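Long-range contacts in paenibacillus xanthan lyase (Paenibacillus, PDB 6F2P), which cleaves the bacterial polysaccharide xanthan by an eliminative, lyase reaction, as a calcium-bearing enzyme with domains of polysaccharide lyase family 8: residues Y415-S420 / P555-G560; E513-N518 / I548-S553; N766-E771 / F896-T901; D820-I825 / E859-S864. One frame throughout, in Å; residues are numbered along the deposited sequence.

Interaction 1. Residues Y415-S420 / P555-G560; sequences YNTDLS and PGSDIG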
loop_
_atom_site.group_PDB
_atom_site.type_symbol
_atom_site.label_atom_id
_atom_site.label_comp_id
_atom_site.label_asym_id
_atom_site.label_seq_id
_atom_site.Cartn_x
_atom_site.Cartn_y
_atom_site.Cartn_z
ATOM N N TYR A 415 -6.651 15.628 -12.949
ATOM C CA TYR A 415 -6.475 15.568 -14.394
ATOM C C TYR A 415 -7.804 15.745 -15.098
ATOM O O TYR A 415 -8.791 15.109 -14.733
ATOM C CB TYR A 415 -5.843 14.237 -14.792
ATOM C CG TYR A 415 -4.411 14.094 -14.329
ATOM C CD1 TYR A 415 -3.361 14.582 -15.101
ATOM C CD2 TYR A 415 -4.107 13.486 -13.118
ATOM C CE1 TYR A 415 -2.049 14.466 -14.680
ATOM C CE2 TYR A 415 -2.798 13.366 -12.686
ATOM C CZ TYR A 415 -1.772 13.861 -13.474
ATOM O OH TYR A 415 -0.463 13.754 -13.061
ATOM N N ASN A 416 -7.835 16.619 -16.097
ATOM C CA ASN A 416 -9.036 16.797 -16.904
ATOM C C ASN A 416 -8.704 17.136 -18.353
ATOM O O ASN A 416 -7.672 16.706 -18.855
ATOM C CB ASN A 416 -9.995 17.813 -16.280
ATOM C CG ASN A 416 -9.331 19.134 -15.964
ATOM O OD1 ASN A 416 -8.402 19.558 -16.645
ATOM N ND2 ASN A 416 -9.810 19.796 -14.921
ATOM N N THR A 417 -9.565 17.898 -19.025
ATOM C CA THR A 417 -9.354 18.167 -20.445
ATOM C C THR A 417 -8.240 19.195 -20.688
ATOM O O THR A 417 -7.733 19.342 -21.807
ATOM C CB THR A 417 -10.658 18.585 -21.162
ATOM O OG1 THR A 417 -11.291 19.638 -20.434
ATOM C CG2 THR A 417 -11.607 17.414 -21.241
ATOM N N ASP A 418 -7.848 19.894 -19.631
ATOM C CA ASP A 418 -6.722 20.808 -19.712
ATOM C C ASP A 418 -5.442 19.987 -19.767
ATOM O O ASP A 418 -4.717 19.885 -18.776
ATOM C CB ASP A 418 -6.709 21.742 -18.499
ATOM C CG ASP A 418 -5.633 22.799 -18.590
ATOM O OD1 ASP A 418 -5.019 22.935 -19.663
ATOM O OD2 ASP A 418 -5.403 23.498 -17.586
ATOM N N LEU A 419 -5.172 19.411 -20.937
ATOM C CA LEU A 419 -4.085 18.448 -21.113
ATOM C C LEU A 419 -2.710 18.993 -20.750
ATOM O O LEU A 419 -1.797 18.225 -20.439
ATOM C CB LEU A 419 -4.061 17.912 -22.551
ATOM C CG LEU A 419 -5.350 17.260 -23.062
ATOM C CD1 LEU A 419 -5.103 16.589 -24.396
ATOM C CD2 LEU A 419 -5.907 16.272 -22.051
ATOM N N SER A 420 -2.557 20.311 -20.787
ATOM C CA SER A 420 -1.235 20.902 -20.621
ATOM C C SER A 420 -0.975 21.352 -19.190
ATOM O O SER A 420 0.097 21.877 -18.889
ATOM C CB SER A 420 -1.042 22.084 -21.578
ATOM O OG SER A 420 -1.741 23.219 -21.107
ATOM N N PRO A 555 -13.035 23.586 -22.462
ATOM C CA PRO A 555 -14.271 22.873 -22.112
ATOM C C PRO A 555 -13.983 21.514 -21.489
ATOM O O PRO A 555 -13.216 20.727 -22.054
ATOM C CB PRO A 555 -14.956 22.691 -23.461
ATOM C CG PRO A 555 -14.489 23.851 -24.256
ATOM C CD PRO A 555 -13.073 24.107 -23.837
ATOM N N GLY A 556 -14.582 21.259 -20.329
ATOM C CA GLY A 556 -14.363 20.016 -19.616
ATOM C C GLY A 556 -13.403 20.142 -18.443
ATOM O O GLY A 556 -13.153 19.161 -17.735
ATOM N N SER A 557 -12.869 21.343 -18.216
ATOM C CA SER A 557 -11.887 21.525 -17.145
ATOM C C SER A 557 -12.265 22.504 -16.020
ATOM O O SER A 557 -11.391 22.960 -15.285
ATOM C CB SER A 557 -10.519 21.889 -17.731
ATOM O OG SER A 557 -10.610 23.063 -18.511
ATOM N N ASP A 558 -13.550 22.823 -15.879
ATOM C CA ASP A 558 -14.027 23.563 -14.706
ATOM C C ASP A 558 -13.678 22.770 -13.454
ATOM O O ASP A 558 -13.622 21.545 -13.500
ATOM C CB ASP A 558 -15.548 23.705 -14.736
ATOM C CG ASP A 558 -16.032 24.774 -15.687
ATOM O OD1 ASP A 558 -15.268 25.199 -16.581
ATOM O OD2 ASP A 558 -17.207 25.179 -15.536
ATOM N N ILE A 559 -13.442 23.453 -12.339
ATOM C CA ILE A 559 -13.320 22.766 -11.052
ATOM C C ILE A 559 -14.177 23.443 -9.975
ATOM O O ILE A 559 -14.159 24.667 -9.826
ATOM C CB ILE A 559 -11.860 22.664 -10.571
ATOM C CG1 ILE A 559 -10.953 22.186 -11.711
ATOM C CG2 ILE A 559 -11.763 21.739 -9.354
ATOM C CD1 ILE A 559 -9.486 22.175 -11.361
ATOM N N GLY A 560 -14.949 22.642 -9.243
ATOM C CA GLY A 560 -15.765 23.147 -8.158
ATOM C C GLY A 560 -15.128 22.810 -6.824
ATOM O O GLY A 560 -14.384 21.839 -6.724
HETATM O O HOH W 1 -12.695 18.921 -14.592
HETATM O O HOH W 2 -7.923 23.199 -15.267
#

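Interaction 2. Residues E513-N518 / I548-S553; sequences ENRKLN and IHLAGS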
loop_
_atom_site.group_PDB
_atom_site.type_symbol
_atom_site.label_atom_id
_atom_site.label_comp_id
_atom_site.label_asym_id
_atom_site.label_seq_id
_atom_site.Cartn_x
_atom_site.Cartn_y
_atom_site.Cartn_z
ATOM N N GLU A 513 -5.879 24.260 -3.743
ATOM C CA GLU A 513 -5.692 24.380 -5.178
ATOM C C GLU A 513 -4.441 25.197 -5.484
ATOM O O GLU A 513 -4.024 26.042 -4.686
ATOM C CB GLU A 513 -6.932 25.024 -5.799
ATOM C CG GLU A 513 -6.939 25.091 -7.308
ATOM C CD GLU A 513 -6.584 23.767 -7.969
ATOM O OE1 GLU A 513 -7.510 23.009 -8.322
ATOM O OE2 GLU A 513 -5.378 23.491 -8.157
ATOM N N ASN A 514 -3.820 24.908 -6.622
ATOM C CA ASN A 514 -2.793 25.773 -7.180
ATOM C C ASN A 514 -2.774 25.534 -8.677
ATOM O O ASN A 514 -1.899 24.854 -9.188
ATOM C CB ASN A 514 -1.419 25.506 -6.557
ATOM C CG ASN A 514 -0.459 26.667 -6.765
ATOM O OD1 ASN A 514 -0.688 27.518 -7.623
ATOM N ND2 ASN A 514 0.609 26.715 -5.980
ATOM N N ARG A 515 -3.765 26.080 -9.375
ATOM C CA ARG A 515 -4.024 25.702 -10.758
ATOM C C ARG A 515 -3.386 26.663 -11.734
ATOM O O ARG A 515 -3.461 27.874 -11.547
ATOM C CB ARG A 515 -5.532 25.694 -11.016
ATOM C CG ARG A 515 -5.954 24.977 -12.292
ATOM C CD ARG A 515 -5.952 23.473 -12.072
ATOM N NE ARG A 515 -6.378 22.733 -13.256
ATOM C CZ ARG A 515 -6.276 21.413 -13.372
ATOM N NH1 ARG A 515 -5.761 20.710 -12.376
ATOM N NH2 ARG A 515 -6.676 20.800 -14.481
ATOM N N LYS A 516 -2.782 26.128 -12.791
ATOM C CA LYS A 516 -2.262 26.978 -13.853
ATOM C C LYS A 516 -3.404 27.449 -14.738
ATOM O O LYS A 516 -4.279 26.664 -15.098
ATOM C CB LYS A 516 -1.219 26.248 -14.694
ATOM C CG LYS A 516 -0.323 27.194 -15.466
ATOM C CD LYS A 516 0.112 26.596 -16.771
ATOM C CE LYS A 516 0.851 25.308 -16.555
ATOM N NZ LYS A 516 0.954 24.574 -17.836
ATOM N N LEU A 517 -3.382 28.729 -15.094
ATOM C CA LEU A 517 -4.490 29.347 -15.814
ATOM C C LEU A 517 -4.168 29.548 -17.291
ATOM O O LEU A 517 -3.092 29.168 -17.755
ATOM C CB LEU A 517 -4.857 30.678 -15.155
ATOM C CG LEU A 517 -5.088 30.541 -13.646
ATOM C CD1 LEU A 517 -5.492 31.862 -13.012
ATOM C CD2 LEU A 517 -6.146 29.474 -13.383
ATOM N N ASN A 518 -5.105 30.138 -18.032
ATOM C CA ASN A 518 -4.845 30.485 -19.420
ATOM C C ASN A 518 -3.801 31.598 -19.506
ATOM O O ASN A 518 -3.327 32.090 -18.476
ATOM C CB ASN A 518 -6.134 30.849 -20.163
ATOM C CG ASN A 518 -6.863 32.031 -19.549
ATOM O OD1 ASN A 518 -6.258 32.939 -18.971
ATOM N ND2 ASN A 518 -8.181 32.029 -19.687
ATOM N N ILE A 548 -16.894 27.437 -4.385
ATOM C CA ILE A 548 -16.068 28.196 -5.303
ATOM C C ILE A 548 -16.153 27.506 -6.657
ATOM O O ILE A 548 -16.194 26.276 -6.727
ATOM C CB ILE A 548 -14.591 28.211 -4.832
ATOM C CG1 ILE A 548 -14.433 29.000 -3.534
ATOM C CG2 ILE A 548 -13.678 28.811 -5.890
ATOM C CD1 ILE A 548 -12.995 29.149 -3.088
ATOM N N HIS A 549 -16.188 28.286 -7.732
ATOM C CA HIS A 549 -16.108 27.717 -9.067
ATOM C C HIS A 549 -15.008 28.422 -9.854
ATOM O O HIS A 549 -15.005 29.645 -9.971
ATOM C CB HIS A 549 -17.446 27.832 -9.792
ATOM C CG HIS A 549 -17.429 27.276 -11.182
ATOM N ND1 HIS A 549 -16.921 27.974 -12.257
ATOM C CD2 HIS A 549 -17.854 26.086 -11.674
ATOM C CE1 HIS A 549 -17.035 27.240 -13.349
ATOM N NE2 HIS A 549 -17.599 26.091 -13.024
ATOM N N LEU A 550 -14.069 27.637 -10.374
ATOM C CA LEU A 550 -12.988 28.150 -11.198
ATOM C C LEU A 550 -13.147 27.600 -12.604
ATOM O O LEU A 550 -13.115 26.384 -12.797
ATOM C CB LEU A 550 -11.631 27.726 -10.636
ATOM C CG LEU A 550 -10.469 28.051 -11.585
ATOM C CD1 LEU A 550 -10.431 29.539 -11.857
ATOM C CD2 LEU A 550 -9.122 27.569 -11.049
ATOM N N ALA A 551 -13.316 28.482 -13.584
ATOM C CA ALA A 551 -13.605 28.039 -14.945
ATOM C C ALA A 551 -12.348 27.509 -15.626
ATOM O O ALA A 551 -11.261 28.056 -15.459
ATOM C CB ALA A 551 -14.236 29.163 -15.756
ATOM N N GLY A 552 -12.498 26.429 -16.386
ATOM C CA GLY A 552 -11.358 25.797 -17.019
ATOM C C GLY A 552 -10.965 26.483 -18.308
ATOM O O GLY A 552 -11.816 27.039 -19.005
ATOM N N SER A 553 -9.675 26.428 -18.635
ATOM C CA SER A 553 -9.151 27.086 -19.836
ATOM C C SER A 553 -9.692 26.454 -21.118
ATOM O O SER A 553 -9.572 27.015 -22.199
ATOM C CB SER A 553 -7.622 27.045 -19.848
ATOM O OG SER A 553 -7.087 27.584 -18.654
HETATM O O HOH W 3 -5.307 26.296 -17.502
#

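Interaction 3. Residues N766-E771 / F896-T901; sequences NPYEAE and FSLVST. With CA (calcium ion), chain C.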
loop_
_atom_site.group_PDB
_atom_site.type_symbol
_atom_site.label_atom_id
_atom_site.label_comp_id
_atom_site.label_asym_id
_atom_site.label_seq_id
_atom_site.Cartn_x
_atom_site.Cartn_y
_atom_site.Cartn_z
ATOM N N ASN A 766 -6.607 -23.587 21.617
ATOM C CA ASN A 766 -5.533 -24.265 22.335
ATOM C C ASN A 766 -5.151 -25.581 21.671
ATOM O O ASN A 766 -6.024 -26.323 21.228
ATOM C CB ASN A 766 -5.937 -24.515 23.795
ATOM C CG ASN A 766 -5.820 -23.265 24.657
ATOM O OD1 ASN A 766 -4.881 -22.477 24.508
ATOM N ND2 ASN A 766 -6.774 -23.080 25.565
ATOM N N PRO A 767 -3.840 -25.865 21.580
ATOM C CA PRO A 767 -2.771 -24.948 21.995
ATOM C C PRO A 767 -2.369 -23.998 20.864
ATOM O O PRO A 767 -2.608 -24.298 19.691
ATOM C CB PRO A 767 -1.616 -25.898 22.313
ATOM C CG PRO A 767 -1.807 -27.021 21.352
ATOM C CD PRO A 767 -3.306 -27.174 21.155
ATOM N N TYR A 768 -1.785 -22.856 21.221
ATOM C CA TYR A 768 -1.242 -21.934 20.240
ATOM C C TYR A 768 0.171 -22.410 19.932
ATOM O O TYR A 768 1.083 -22.164 20.716
ATOM C CB TYR A 768 -1.149 -20.526 20.828
ATOM C CG TYR A 768 -2.459 -19.807 21.085
ATOM C CD1 TYR A 768 -3.150 -19.975 22.280
ATOM C CD2 TYR A 768 -2.975 -18.917 20.154
ATOM C CE1 TYR A 768 -4.334 -19.300 22.523
ATOM C CE2 TYR A 768 -4.152 -18.240 20.388
ATOM C CZ TYR A 768 -4.827 -18.437 21.572
ATOM O OH TYR A 768 -6.002 -17.761 21.803
ATOM N N GLU A 769 0.364 -23.096 18.809
ATOM C CA GLU A 769 1.681 -23.646 18.488
ATOM C C GLU A 769 2.695 -22.562 18.174
ATOM O O GLU A 769 2.502 -21.769 17.251
ATOM C CB GLU A 769 1.590 -24.629 17.324
ATOM C CG GLU A 769 0.603 -25.755 17.564
ATOM C CD GLU A 769 1.117 -26.787 18.558
ATOM O OE1 GLU A 769 0.480 -27.853 18.670
ATOM O OE2 GLU A 769 2.151 -26.548 19.221
ATOM N N ALA A 770 3.777 -22.541 18.947
ATOM C CA ALA A 770 4.817 -21.531 18.802
ATOM C C ALA A 770 5.353 -21.512 17.377
ATOM O O ALA A 770 5.550 -20.453 16.793
ATOM C CB ALA A 770 5.942 -21.794 19.786
ATOM N N GLU A 771 5.557 -22.698 16.815
ATOM C CA GLU A 771 6.090 -22.829 15.467
ATOM C C GLU A 771 5.192 -22.226 14.386
ATOM O O GLU A 771 5.601 -22.124 13.236
ATOM C CB GLU A 771 6.352 -24.302 15.136
ATOM C CG GLU A 771 5.095 -25.160 15.044
ATOM C CD GLU A 771 4.825 -25.933 16.329
ATOM O OE1 GLU A 771 4.095 -26.952 16.279
ATOM O OE2 GLU A 771 5.357 -25.518 17.380
ATOM N N PHE A 896 1.690 -22.252 23.684
ATOM C CA PHE A 896 1.006 -21.579 24.775
ATOM C C PHE A 896 -0.367 -22.222 24.927
ATOM O O PHE A 896 -0.926 -22.746 23.963
ATOM C CB PHE A 896 0.814 -20.092 24.479
ATOM C CG PHE A 896 2.083 -19.286 24.489
ATOM C CD1 PHE A 896 2.688 -18.941 25.685
ATOM C CD2 PHE A 896 2.650 -18.843 23.302
ATOM C CE1 PHE A 896 3.844 -18.192 25.704
ATOM C CE2 PHE A 896 3.811 -18.084 23.312
ATOM C CZ PHE A 896 4.410 -17.761 24.518
ATOM N N SER A 897 -0.898 -22.187 26.142
ATOM C CA SER A 897 -2.290 -22.518 26.381
ATOM C C SER A 897 -2.880 -21.411 27.232
ATOM O O SER A 897 -2.209 -20.892 28.115
ATOM C CB SER A 897 -2.413 -23.850 27.120
ATOM O OG SER A 897 -2.006 -24.933 26.308
ATOM N N LEU A 898 -4.122 -21.034 26.962
ATOM C CA LEU A 898 -4.846 -20.138 27.855
ATOM C C LEU A 898 -5.950 -20.942 28.519
ATOM O O LEU A 898 -6.846 -21.446 27.846
ATOM C CB LEU A 898 -5.454 -18.959 27.100
ATOM C CG LEU A 898 -4.564 -18.223 26.104
ATOM C CD1 LEU A 898 -5.304 -17.013 25.562
ATOM C CD2 LEU A 898 -3.250 -17.824 26.734
ATOM N N VAL A 899 -5.867 -21.063 29.838
ATOM C CA VAL A 899 -6.805 -21.856 30.618
ATOM C C VAL A 899 -7.725 -20.927 31.397
ATOM O O VAL A 899 -7.276 -19.904 31.904
ATOM C CB VAL A 899 -6.046 -22.740 31.617
ATOM C CG1 VAL A 899 -7.005 -23.648 32.369
ATOM C CG2 VAL A 899 -4.979 -23.547 30.890
ATOM N N SER A 900 -9.009 -21.269 31.491
ATOM C CA SER A 900 -9.955 -20.414 32.211
ATOM C C SER A 900 -9.692 -20.449 33.712
ATOM O O SER A 900 -9.049 -21.366 34.222
ATOM C CB SER A 900 -11.402 -20.804 31.908
ATOM O OG SER A 900 -11.614 -22.180 32.157
ATOM N N THR A 901 -10.172 -19.433 34.417
ATOM C CA THR A 901 -9.952 -19.343 35.854
ATOM C C THR A 901 -11.290 -19.183 36.562
ATOM O O THR A 901 -12.319 -18.998 35.910
ATOM C CB THR A 901 -9.030 -18.157 36.218
ATOM O OG1 THR A 901 -9.718 -16.923 35.983
ATOM C CG2 THR A 901 -7.742 -18.186 35.389
HETATM CA CA CA C . 4.608 -27.063 18.847
#

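Interaction 4. Residues D820-I825 / E859-S864; sequences DVKSRI and EFTMGS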
loop_
_atom_site.group_PDB
_atom_site.type_symbol
_atom_site.label_atom_id
_atom_site.label_comp_id
_atom_site.label_asym_id
_atom_site.label_seq_id
_atom_site.Cartn_x
_atom_site.Cartn_y
_atom_site.Cartn_z
ATOM N N ASP A 820 -5.430 -18.010 32.706
ATOM C CA ASP A 820 -4.134 -18.378 33.236
ATOM C C ASP A 820 -3.255 -18.742 32.032
ATOM O O ASP A 820 -3.629 -19.584 31.213
ATOM C CB ASP A 820 -4.315 -19.567 34.182
ATOM C CG ASP A 820 -3.137 -19.773 35.097
ATOM O OD1 ASP A 820 -2.345 -18.823 35.274
ATOM O OD2 ASP A 820 -3.010 -20.889 35.645
ATOM N N VAL A 821 -2.105 -18.088 31.898
ATOM C CA VAL A 821 -1.259 -18.314 30.729
ATOM C C VAL A 821 -0.172 -19.353 30.976
ATOM O O VAL A 821 0.707 -19.156 31.812
ATOM C CB VAL A 821 -0.605 -17.021 30.240
ATOM C CG1 VAL A 821 0.271 -17.306 29.027
ATOM C CG2 VAL A 821 -1.672 -16.004 29.897
ATOM N N LYS A 822 -0.242 -20.456 30.236
ATOM C CA LYS A 822 0.722 -21.545 30.356
ATOM C C LYS A 822 1.552 -21.715 29.079
ATOM O O LYS A 822 1.100 -21.409 27.974
ATOM C CB LYS A 822 -0.000 -22.858 30.678
ATOM C CG LYS A 822 -0.846 -22.815 31.940
ATOM C CD LYS A 822 -1.371 -24.195 32.340
ATOM C CE LYS A 822 -1.892 -24.177 33.774
ATOM N NZ LYS A 822 -2.442 -25.486 34.237
ATOM N N SER A 823 2.772 -22.210 29.228
ATOM C CA SER A 823 3.584 -22.529 28.063
ATOM C C SER A 823 4.225 -23.894 28.237
ATOM O O SER A 823 4.627 -24.259 29.340
ATOM C CB SER A 823 4.655 -21.461 27.832
ATOM O OG SER A 823 5.586 -21.432 28.898
ATOM N N ARG A 824 4.292 -24.660 27.155
ATOM C CA ARG A 824 4.933 -25.969 27.191
ATOM C C ARG A 824 6.343 -25.827 26.649
ATOM O O ARG A 824 6.538 -25.387 25.520
ATOM C CB ARG A 824 4.141 -27.007 26.389
ATOM C CG ARG A 824 4.666 -28.426 26.512
ATOM C CD ARG A 824 3.778 -29.415 25.763
ATOM N NE ARG A 824 3.835 -30.760 26.335
ATOM C CZ ARG A 824 4.457 -31.792 25.773
ATOM N NH1 ARG A 824 5.079 -31.650 24.614
ATOM N NH2 ARG A 824 4.451 -32.975 26.371
ATOM N N ILE A 825 7.318 -26.184 27.477
ATOM C CA ILE A 825 8.721 -25.999 27.162
ATOM C C ILE A 825 9.415 -27.354 27.015
ATOM O O ILE A 825 9.280 -28.220 27.885
ATOM C CB ILE A 825 9.426 -25.197 28.283
ATOM C CG1 ILE A 825 8.732 -23.842 28.511
ATOM C CG2 ILE A 825 10.920 -25.063 27.998
ATOM C CD1 ILE A 825 8.545 -23.008 27.260
ATOM N N GLU A 859 5.102 -28.173 31.825
ATOM C CA GLU A 859 4.123 -27.127 31.585
ATOM C C GLU A 859 4.312 -26.011 32.602
ATOM O O GLU A 859 4.010 -26.189 33.784
ATOM C CB GLU A 859 2.708 -27.679 31.711
ATOM C CG GLU A 859 1.679 -26.804 31.050
ATOM C CD GLU A 859 1.680 -26.968 29.548
ATOM O OE1 GLU A 859 2.081 -28.054 29.068
ATOM O OE2 GLU A 859 1.277 -26.017 28.845
ATOM N N PHE A 860 4.811 -24.866 32.147
ATOM C CA PHE A 860 5.020 -23.729 33.028
ATOM C C PHE A 860 3.769 -22.874 33.111
ATOM O O PHE A 860 3.180 -22.529 32.091
ATOM C CB PHE A 860 6.200 -22.876 32.546
ATOM C CG PHE A 860 7.535 -23.525 32.749
ATOM C CD1 PHE A 860 7.983 -24.516 31.880
ATOM C CD2 PHE A 860 8.345 -23.155 33.811
ATOM C CE1 PHE A 860 9.217 -25.125 32.065
ATOM C CE2 PHE A 860 9.584 -23.756 34.003
ATOM C CZ PHE A 860 10.019 -24.744 33.128
ATOM N N THR A 861 3.364 -22.535 34.329
ATOM C CA THR A 861 2.296 -21.568 34.530
ATOM C C THR A 861 2.925 -20.193 34.707
ATOM O O THR A 861 3.535 -19.907 35.737
ATOM C CB THR A 861 1.449 -21.907 35.763
ATOM O OG1 THR A 861 1.009 -23.263 35.679
ATOM C CG2 THR A 861 0.236 -21.002 35.835
ATOM N N MET A 862 2.790 -19.347 33.692
ATOM C CA MET A 862 3.429 -18.039 33.711
ATOM C C MET A 862 2.681 -17.105 34.642
ATOM O O MET A 862 3.284 -16.357 35.411
ATOM C CB MET A 862 3.475 -17.438 32.305
ATOM C CG MET A 862 3.946 -18.390 31.215
ATOM S SD MET A 862 5.622 -18.973 31.485
ATOM C CE MET A 862 6.536 -17.428 31.470
ATOM N N GLY A 863 1.358 -17.148 34.567
ATOM C CA GLY A 863 0.541 -16.280 35.388
ATOM C C GLY A 863 -0.778 -15.941 34.733
ATOM O O GLY A 863 -1.096 -16.440 33.656
ATOM N N SER A 864 -1.541 -15.066 35.376
ATOM C CA SER A 864 -2.885 -14.751 34.919
ATOM C C SER A 864 -2.981 -13.354 34.293
ATOM O O SER A 864 -2.244 -12.441 34.671
ATOM C CB SER A 864 -3.855 -14.886 36.085
ATOM O OG SER A 864 -5.189 -14.774 35.642
#

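Interaction 1. Residues Y415-S420 / P555-G560
Thr-417 and Asn-416 press against the turn at Pro-555 to Ser-557, and the close half of this contact is theirs. Thr-417 OG1 donates to Pro-555 O at 2.7 Å, arriving from above the carbonyl plane, 43° out of it. A chi1 of 51° sets this hydroxyl between the backbone N and the carbonyl carbon, where it meets Pro-555 O, while CG2 stays beside the N. Next to it the Asn-416 amide lies alongside Ser-557, with OD1 3.3 Å from Ser-557 CB. The same oxygen accepts from Asp-418 N at 3.1 Å and helps to set the rotation of the amide. The other half is looser and bridged by water. Asn-416 ND2 donates to a water 3.0 Å away, which in turn donates to Gly-556 O and Asp-558 O. A second water links Asp-418 OD2 and Ser-557 O only weakly, the carboxylate having a firmer partner in Gln-421. With an alanine at Asn-416, Asp-418 N would probably lose its acceptor, the bridging water one mate and Ser-557 CB its packed neighbour. The bond from OD1 to Asp-418 N defines an Asx turn, here packing a loop of the super-sandwich domain onto the turn that leads into strand 559-563.

Interaction 2. Residues E513-N518 / I548-S553
Leu-550 meets Leu-517 and Arg-515 between two antiparallel sheets of the super-sandwich domain, strand 508-516 belonging to one and strand 545-550 to the other. No backbone pairing joins them: Arg-515 and Leu-550 are 9.3 Å apart from CA to CA, and side chains fill the interval. Leu-550, its CG anti to the backbone N (chi1 171°), extends CD2 to within 4.2 Å of Leu-517 CD2. The same methyl lies 4.1 Å from Arg-515 CB, so the arginine offers its aliphatic base to the leucine. Beyond that base the arginine chain bends at chi2 (79°) and turns the guanidinium off to Leu-414, whose O accepts from NH1. Farther along, the two chains draw closer, and Ser-553 sits against Asn-518. Its OG is near Asn-518 N but badly angled for a bond; that N-H goes instead to Asn-523 OD1, and Asn-523 is also the main polar partner of Ser-553. Asn-518 ND2 in turn donates to Asn-522 OD1. A water probably bridges Lys-516 O and Ser-553 OG, while directly across the chains Asn-518 CB rests 3.7 Å from Ser-553 OG.

Interaction 3. Residues N766-E771 / F896-T901
A short antiparallel bridge beside a calcium site joins Tyr-768 to Phe-896 at the edge of a beta-sandwich module. The two form a hydrogen-bonded pair: Tyr-768 N donates to Phe-896 O at 2.9 Å, and Phe-896 N returns a bond to Tyr-768 O at 3.0 Å. Where regular pairing stops, ahead of Pro-767 with its cis peptide, the Asn-766 side chain takes over. Its OD1 accepts from Leu-898 N at 2.9 Å and its ND2 donates to Leu-898 O at 2.8 Å, two bonds that fix the rotation of the amide, Leu-898 O close to its plane. The Tyr-768 ring has Phe-896 O at its edge, in plane, and crosses Leu-898 at about a right angle, CE1 lying 3.7 Å from Leu-898 CG. Its hydroxyl bonds to Asp-812 O on strand 806-813. Were Tyr-768 an alanine, Leu-898 would probably face a gap and Asp-812 O would be left without this mate. Just beyond the bridge, Glu-769 OE2 binds the calcium ion at 2.5 Å and Glu-771 grips it with both carboxylate oxygens, Ser-791, Lys-794 and Asp-894 adding backbone oxygens. Such a Tyr-Glu-Ala-Glu segment, strand then 3-10 turn with glutamates on calcium, recalls beta-sandwich carbohydrate-binding modules.

Interaction 4. Residues D820-I825 / E859-S864
Val-821 O is gripped by two successive N-H groups, Met-862 N at 2.8 Å and, weakly, Gly-863 N at 3.5 Å, and this shared acceptor marks a classic beta bulge in an antiparallel pair of strands. From the same residue, Val-821 N donates to Gly-863 O at 2.6 Å in a nearly straight bond (170°). The extra residue shifts the register by one, after which regular pairing resumes: Ser-823 and Phe-860 exchange two backbone bonds, and Lys-822 CA leans on Phe-860 O through a C-H...O contact.

One face, carrying Val-821, Ser-823 and Phe-860, is buried against strands 832-838 and 841-848. There Ile-825 crosses Phe-860 at about a right angle, CG1 coming 3.5 Å from ring atom CD1. Met-862, bent at chi2 (-62°) and again at chi3, folds back beside the strand and brings SD to 3.6 Å from Ser-823 OG.

The opposite face is polar and more open. Lys-822 and Thr-861 run side by side in the same direction, with the lysine CE 3.6 Å from the threonine OG1. Glu-859 lies across the stem of Arg-824, their charged planes only 32° apart. The arginine is nevertheless committed elsewhere, NH1 forming a salt bridge with Asp-894 OD2 and a hydrogen bond with Asn-789 O. Any attraction to Glu-859 is probably only long-range: OE1 lies at the edge of the guanidinium, 4.2 Å from Arg-824 NE, beyond a salt bridge.

From the N terminus, interaction 1 opens first, at the loop after strand 411-415, and closes at 555-560; interaction 2 is nested within that loop, joining 513-518 to 548-553. The two touch, through Ser-420 with Lys-516 and Ile-559 with Leu-550, and together tie the sheets and a connecting loop within the super-sandwich domain. Farther along the chain, interaction 3 closes a second long loop from 766-771 to 896-901, and interaction 4 is nested inside it. Strand 891-900 pairs with both 768-769 and 817-826, and 817-826 with 857-867, so both build one sheet. The two nested pairs follow in series without crossing, on opposite sides of the chain's centre, interactions 1 and 3 having centres about 60 Å apart.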